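Local structure of protein URE2 (Lodderomyces elongisporus NRRL YB-4239, 4EXJ) at residues B[138-143]-B[184-189]; B[145-150]-B[190-195]. The protein belongs to the glutathione S-transferase superfamily and may act in transcription regulation, although its function has not been established. All coordinates share one frame; numbering follows the deposited sequence.

Interaction 1 (B[138-143]-B[184-189]); sequences SFEKVF and IWIDLK
Leu188 lays its CD2 methyl over one face of the Phe143 ring, 3.6 Å from the ring centroid and only 7° off the ring normal, a nearly ideal CH-pi contact. All six ring carbons therefore lie about equally far from that methyl, while Val142 CG1 covers the centre of the opposite face, so the ring is sandwiched between two aliphatic groups. Ile186 works differently: its extended CG1-CD1 arm (chi2 167°) reaches into the helix surface between Phe139, Glu140 and Phe143. Its CD1 rests 3.6 Å from Phe139 CB and meets the Phe143 ring at the edge, 4.2 Å from CD2. In the largely helical C-terminal domain of the GST fold, this is where the chain segment after helix 163-179 passes along helix 129-149 before the short, weakly bonded helix 188-191, and Arg175 of helix 163-179 touches both phenylalanines. Glu140 joins through its carboxylate end: the bend at chi2 (-69°) turns it toward Ile186, bringing OE2 to 3.6 Å from Ile186 CD1. Farther from helix 129-149, Asp187 takes the N-cap position of helix 188-191; its OD1 accepts from Lys189 N at 3.0 Å and also faces Lys189 NZ in a salt bridge.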
loop_
_atom_site.group_PDB
_atom_site.type_symbol
_atom_site.label_atom_id
_atom_site.label_comp_id
_atom_site.label_asym_id
_atom_site.label_seq_id
_atom_site.Cartn_x
_atom_site.Cartn_y
_atom_site.Cartn_z
ATOM N N SER B 138 -3.341 8.964 13.046
ATOM C CA SER B 138 -3.389 7.875 12.052
ATOM C C SER B 138 -3.792 6.547 12.695
ATOM O O SER B 138 -4.520 5.753 12.097
ATOM C CB SER B 138 -2.055 7.726 11.313
ATOM O OG SER B 138 -1.822 8.857 10.499
ATOM N N PHE B 139 -3.318 6.288 13.914
ATOM C CA PHE B 139 -3.708 5.068 14.613
ATOM C C PHE B 139 -5.194 5.136 14.962
ATOM O O PHE B 139 -5.907 4.159 14.863
ATOM C CB PHE B 139 -2.950 4.937 15.936
ATOM C CG PHE B 139 -1.614 4.252 15.818
ATOM C CD1 PHE B 139 -1.506 2.998 15.227
ATOM C CD2 PHE B 139 -0.478 4.827 16.369
ATOM C CE1 PHE B 139 -0.291 2.344 15.135
ATOM C CE2 PHE B 139 0.776 4.182 16.269
ATOM C CZ PHE B 139 0.869 2.949 15.657
ATOM N N GLU B 140 -5.630 6.294 15.422
ATOM C CA GLU B 140 -7.039 6.473 15.756
ATOM C C GLU B 140 -7.939 6.121 14.567
ATOM O O GLU B 140 -8.966 5.432 14.723
ATOM C CB GLU B 140 -7.275 7.911 16.200
ATOM C CG GLU B 140 -6.648 8.191 17.560
ATOM C CD GLU B 140 -7.372 7.456 18.683
ATOM O OE1 GLU B 140 -8.422 6.832 18.410
ATOM O OE2 GLU B 140 -6.896 7.502 19.838
ATOM N N LYS B 141 -7.550 6.594 13.385
ATOM C CA LYS B 141 -8.306 6.307 12.161
ATOM C C LYS B 141 -8.282 4.837 11.799
ATOM O O LYS B 141 -9.313 4.271 11.413
ATOM C CB LYS B 141 -7.746 7.085 10.967
ATOM C CG LYS B 141 -8.198 8.536 10.908
ATOM C CD LYS B 141 -7.501 9.295 9.783
ATOM C CE LYS B 141 -7.753 10.802 9.899
ATOM N NZ LYS B 141 -6.848 11.609 9.026
ATOM N N VAL B 142 -7.093 4.230 11.848
ATOM C CA VAL B 142 -6.981 2.830 11.469
ATOM C C VAL B 142 -7.780 1.929 12.419
ATOM O O VAL B 142 -8.427 0.990 11.980
ATOM C CB VAL B 142 -5.478 2.380 11.273
ATOM C CG1 VAL B 142 -4.812 2.010 12.563
ATOM C CG2 VAL B 142 -5.379 1.216 10.282
ATOM N N PHE B 143 -7.758 2.233 13.722
ATOM C CA PHE B 143 -8.477 1.403 14.667
ATOM C C PHE B 143 -9.989 1.571 14.529
ATOM O O PHE B 143 -10.708 0.582 14.634
ATOM C CB PHE B 143 -8.006 1.650 16.117
ATOM C CG PHE B 143 -6.603 1.156 16.372
ATOM C CD1 PHE B 143 -6.210 -0.085 15.902
ATOM C CD2 PHE B 143 -5.684 1.935 17.045
ATOM C CE1 PHE B 143 -4.919 -0.553 16.112
ATOM C CE2 PHE B 143 -4.381 1.468 17.242
ATOM C CZ PHE B 143 -4.021 0.223 16.781
ATOM N N ILE B 184 2.768 7.615 22.049
ATOM C CA ILE B 184 1.753 7.343 21.021
ATOM C C ILE B 184 1.053 6.005 21.243
ATOM O O ILE B 184 0.467 5.442 20.338
ATOM C CB ILE B 184 2.339 7.448 19.609
ATOM C CG1 ILE B 184 3.586 6.575 19.493
ATOM C CG2 ILE B 184 2.670 8.930 19.297
ATOM C CD1 ILE B 184 4.197 6.547 18.096
ATOM N N TRP B 185 1.099 5.516 22.475
ATOM C CA TRP B 185 0.404 4.294 22.848
ATOM C C TRP B 185 -1.094 4.524 22.951
ATOM O O TRP B 185 -1.555 5.554 23.462
ATOM C CB TRP B 185 0.944 3.793 24.195
ATOM C CG TRP B 185 0.184 2.666 24.777
ATOM C CD1 TRP B 185 -0.514 2.667 25.968
ATOM C CD2 TRP B 185 0.035 1.349 24.229
ATOM N NE1 TRP B 185 -1.092 1.433 26.170
ATOM C CE2 TRP B 185 -0.768 0.609 25.124
ATOM C CE3 TRP B 185 0.501 0.721 23.063
ATOM C CZ2 TRP B 185 -1.118 -0.718 24.889
ATOM C CZ3 TRP B 185 0.147 -0.598 22.835
ATOM C CH2 TRP B 185 -0.648 -1.301 23.739
ATOM N N ILE B 186 -1.845 3.543 22.452
ATOM C CA ILE B 186 -3.283 3.498 22.635
ATOM C C ILE B 186 -3.613 2.117 23.158
ATOM O O ILE B 186 -3.228 1.107 22.570
ATOM C CB ILE B 186 -4.026 3.683 21.308
ATOM C CG1 ILE B 186 -3.804 5.077 20.741
ATOM C CG2 ILE B 186 -5.545 3.414 21.496
ATOM C CD1 ILE B 186 -4.258 5.181 19.310
ATOM N N ASP B 187 -4.352 2.053 24.262
ATOM C CA ASP B 187 -4.830 0.779 24.757
ATOM C C ASP B 187 -6.163 0.454 24.085
ATOM O O ASP B 187 -7.107 1.254 24.172
ATOM C CB ASP B 187 -5.010 0.841 26.281
ATOM C CG ASP B 187 -5.133 -0.532 26.905
ATOM O OD1 ASP B 187 -6.020 -1.297 26.489
ATOM O OD2 ASP B 187 -4.328 -0.859 27.803
ATOM N N LEU B 188 -6.243 -0.692 23.398
ATOM C CA LEU B 188 -7.440 -1.008 22.615
ATOM C C LEU B 188 -8.562 -1.538 23.478
ATOM O O LEU B 188 -9.721 -1.478 23.088
ATOM C CB LEU B 188 -7.155 -2.073 21.565
ATOM C CG LEU B 188 -6.106 -1.768 20.517
ATOM C CD1 LEU B 188 -6.196 -2.890 19.471
ATOM C CD2 LEU B 188 -6.359 -0.416 19.876
ATOM N N LYS B 189 -8.211 -2.107 24.624
ATOM C CA LYS B 189 -9.229 -2.778 25.444
ATOM C C LYS B 189 -10.445 -1.903 25.646
ATOM O O LYS B 189 -11.577 -2.370 25.558
ATOM C CB LYS B 189 -8.665 -3.173 26.808
ATOM C CG LYS B 189 -7.715 -4.350 26.768
ATOM C CD LYS B 189 -7.280 -4.711 28.185
ATOM C CE LYS B 189 -5.814 -5.117 28.240
ATOM N NZ LYS B 189 -4.916 -3.948 28.014
#

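Interaction 2 (B[145-150]-B[190-195])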
loop_
_atom_site.group_PDB
_atom_site.type_symbol
_atom_site.label_atom_id
_atom_site.label_comp_id
_atom_site.label_asym_id
_atom_site.label_seq_id
_atom_site.Cartn_x
_atom_site.Cartn_y
_atom_site.Cartn_z
ATOM N N PHE B 145 -11.525 2.124 11.773
ATOM C CA PHE B 145 -11.828 1.343 10.587
ATOM C C PHE B 145 -11.863 -0.146 10.907
ATOM O O PHE B 145 -12.770 -0.866 10.491
ATOM C CB PHE B 145 -10.767 1.601 9.517
ATOM C CG PHE B 145 -10.912 0.727 8.312
ATOM C CD1 PHE B 145 -11.837 1.046 7.334
ATOM C CD2 PHE B 145 -10.141 -0.408 8.161
ATOM C CE1 PHE B 145 -11.976 0.241 6.214
ATOM C CE2 PHE B 145 -10.284 -1.224 7.066
ATOM C CZ PHE B 145 -11.195 -0.891 6.079
ATOM N N MET B 146 -10.855 -0.626 11.644
ATOM C CA MET B 146 -10.764 -2.040 11.940
ATOM C C MET B 146 -11.937 -2.457 12.824
ATOM O O MET B 146 -12.486 -3.547 12.668
ATOM C CB MET B 146 -9.426 -2.382 12.612
ATOM C CG MET B 146 -8.234 -2.188 11.662
ATOM S SD MET B 146 -6.648 -2.251 12.557
ATOM C CE MET B 146 -6.520 -3.955 13.006
ATOM N N GLU B 147 -12.309 -1.564 13.726
ATOM C CA GLU B 147 -13.382 -1.862 14.662
ATOM C C GLU B 147 -14.675 -2.083 13.890
ATOM O O GLU B 147 -15.424 -3.025 14.172
ATOM C CB GLU B 147 -13.514 -0.718 15.656
ATOM C CG GLU B 147 -14.616 -0.939 16.691
ATOM C CD GLU B 147 -14.188 -1.889 17.799
ATOM O OE1 GLU B 147 -13.040 -2.363 17.786
ATOM O OE2 GLU B 147 -14.996 -2.171 18.704
ATOM N N THR B 148 -14.906 -1.224 12.906
ATOM C CA THR B 148 -16.081 -1.302 12.033
ATOM C C THR B 148 -16.046 -2.564 11.181
ATOM O O THR B 148 -17.037 -3.297 11.100
ATOM C CB THR B 148 -16.209 -0.037 11.123
ATOM O OG1 THR B 148 -16.491 1.123 11.926
ATOM C CG2 THR B 148 -17.352 -0.222 10.101
ATOM N N LYS B 149 -14.901 -2.833 10.549
ATOM C CA LYS B 149 -14.751 -4.007 9.694
ATOM C C LYS B 149 -14.983 -5.303 10.445
ATOM O O LYS B 149 -15.488 -6.273 9.878
ATOM C CB LYS B 149 -13.364 -4.069 9.032
ATOM C CG LYS B 149 -13.089 -2.955 8.056
ATOM C CD LYS B 149 -14.185 -2.867 6.994
ATOM C CE LYS B 149 -14.021 -3.936 5.939
ATOM N NZ LYS B 149 -14.908 -3.658 4.755
ATOM N N LEU B 150 -14.591 -5.323 11.713
ATOM C CA LEU B 150 -14.620 -6.539 12.504
ATOM C C LEU B 150 -15.978 -6.724 13.197
ATOM O O LEU B 150 -16.219 -7.749 13.819
ATOM C CB LEU B 150 -13.476 -6.537 13.522
ATOM C CG LEU B 150 -12.118 -6.840 12.873
ATOM C CD1 LEU B 150 -10.970 -6.606 13.873
ATOM C CD2 LEU B 150 -12.071 -8.252 12.295
ATOM N N GLU B 190 -10.189 -0.625 25.901
ATOM C CA GLU B 190 -11.219 0.339 26.256
ATOM C C GLU B 190 -12.089 0.798 25.085
ATOM O O GLU B 190 -13.311 0.655 25.128
ATOM C CB GLU B 190 -10.559 1.552 26.914
ATOM C CG GLU B 190 -9.542 1.181 27.990
ATOM C CD GLU B 190 -8.552 2.296 28.278
ATOM O OE1 GLU B 190 -7.637 2.079 29.101
ATOM O OE2 GLU B 190 -8.682 3.387 27.681
ATOM N N ASN B 191 -11.472 1.345 24.040
ATOM C CA ASN B 191 -12.259 1.977 22.974
ATOM C C ASN B 191 -12.458 1.154 21.705
ATOM O O ASN B 191 -13.286 1.502 20.881
ATOM C CB ASN B 191 -11.692 3.355 22.612
ATOM C CG ASN B 191 -11.889 4.372 23.715
ATOM O OD1 ASN B 191 -10.929 4.785 24.371
ATOM N ND2 ASN B 191 -13.137 4.762 23.944
ATOM N N PHE B 192 -11.708 0.068 21.554
ATOM C CA PHE B 192 -11.786 -0.739 20.335
ATOM C C PHE B 192 -11.893 -2.227 20.670
ATOM O O PHE B 192 -10.995 -3.039 20.380
ATOM C CB PHE B 192 -10.581 -0.439 19.413
ATOM C CG PHE B 192 -10.415 1.020 19.083
ATOM C CD1 PHE B 192 -11.238 1.636 18.129
ATOM C CD2 PHE B 192 -9.432 1.798 19.706
ATOM C CE1 PHE B 192 -11.096 2.957 17.816
ATOM C CE2 PHE B 192 -9.284 3.150 19.375
ATOM C CZ PHE B 192 -10.132 3.730 18.433
ATOM N N PRO B 193 -13.005 -2.615 21.306
ATOM C CA PRO B 193 -13.147 -3.983 21.811
ATOM C C PRO B 193 -13.172 -5.059 20.732
ATOM O O PRO B 193 -12.676 -6.154 20.963
ATOM C CB PRO B 193 -14.492 -3.945 22.571
ATOM C CG PRO B 193 -15.186 -2.718 22.070
ATOM C CD PRO B 193 -14.093 -1.737 21.773
ATOM N N ASN B 194 -13.730 -4.756 19.564
ATOM C CA ASN B 194 -13.707 -5.719 18.475
ATOM C C ASN B 194 -12.273 -6.005 18.020
ATOM O O ASN B 194 -11.935 -7.157 17.733
ATOM C CB ASN B 194 -14.500 -5.238 17.265
ATOM C CG ASN B 194 -15.984 -5.079 17.544
ATOM O OD1 ASN B 194 -16.510 -5.604 18.522
ATOM N ND2 ASN B 194 -16.667 -4.355 16.664
ATOM N N VAL B 195 -11.460 -4.950 17.918
ATOM C CA VAL B 195 -10.077 -5.148 17.482
ATOM C C VAL B 195 -9.301 -5.911 18.540
ATOM O O VAL B 195 -8.510 -6.789 18.225
ATOM C CB VAL B 195 -9.381 -3.827 17.141
ATOM C CG1 VAL B 195 -7.951 -4.113 16.586
ATOM C CG2 VAL B 195 -10.248 -3.027 16.151
#
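Glu147 carries the contact between the end of helix 129-149 and the start of helix 193-203, reaching across to Asn194 and Val195. Its CB packs against Val195 CG2 and lies at the edge of the Phe192 ring, 4.1 Å from CD1. CG, set anti to the backbone N (chi1 -180°), passes Asn194 ND2, and the bend at chi2 (78°) then swings the carboxylate across the helix start. There CD lies against Asn194 CB, and the carboxylate stacks on the Asn194 amide, their planes 9° apart. At the tip the two oxygens divide the work: OE2 accepts from Asn194 N at 3.0 Å and touches Pro193 CD, while OE1 accepts from Val195 N, also at 3.0 Å. Both donors arrive on the syn side, somewhat out of the carboxylate plane. Asn194 answers with a nearly straight bond from ND2 to Glu147 O at 3.1 Å. Beside this polar core, Met146 CB meets Val195 CG2 at 3.7 Å. A neighbouring helix thus lends its carboxylate to first-turn N-H groups of helix 193-203, just after Phe192 at the N-cap, where the helix dipole would probably favour the negative charge, a helix-to-helix contact in the largely helical C-terminal domain of the GST fold.

Both interactions join helix 129-149 to the chain that runs through helix 188-191 into helix 193-203, and their centres lie about 10 Å apart. Interaction 1 is the more buried and rests on aliphatic and aromatic packing, with no polar bond joining its two segments. Interaction 2, nearer the helix end and only partly buried, combines hydrogen bonds to a helix start with apolar packing; Pro50 and Ala51 of the second subunit pack on Phe145, Thr148 and Lys149, helix residues that do not touch 190-195. The two merge at their border: Leu188 CD1 meets Val195 CG1 at 3.6 Å, and Phe192 lies against Glu140 OE1 and Phe143 O, so the packing is continuous from 184-189 into 190-195.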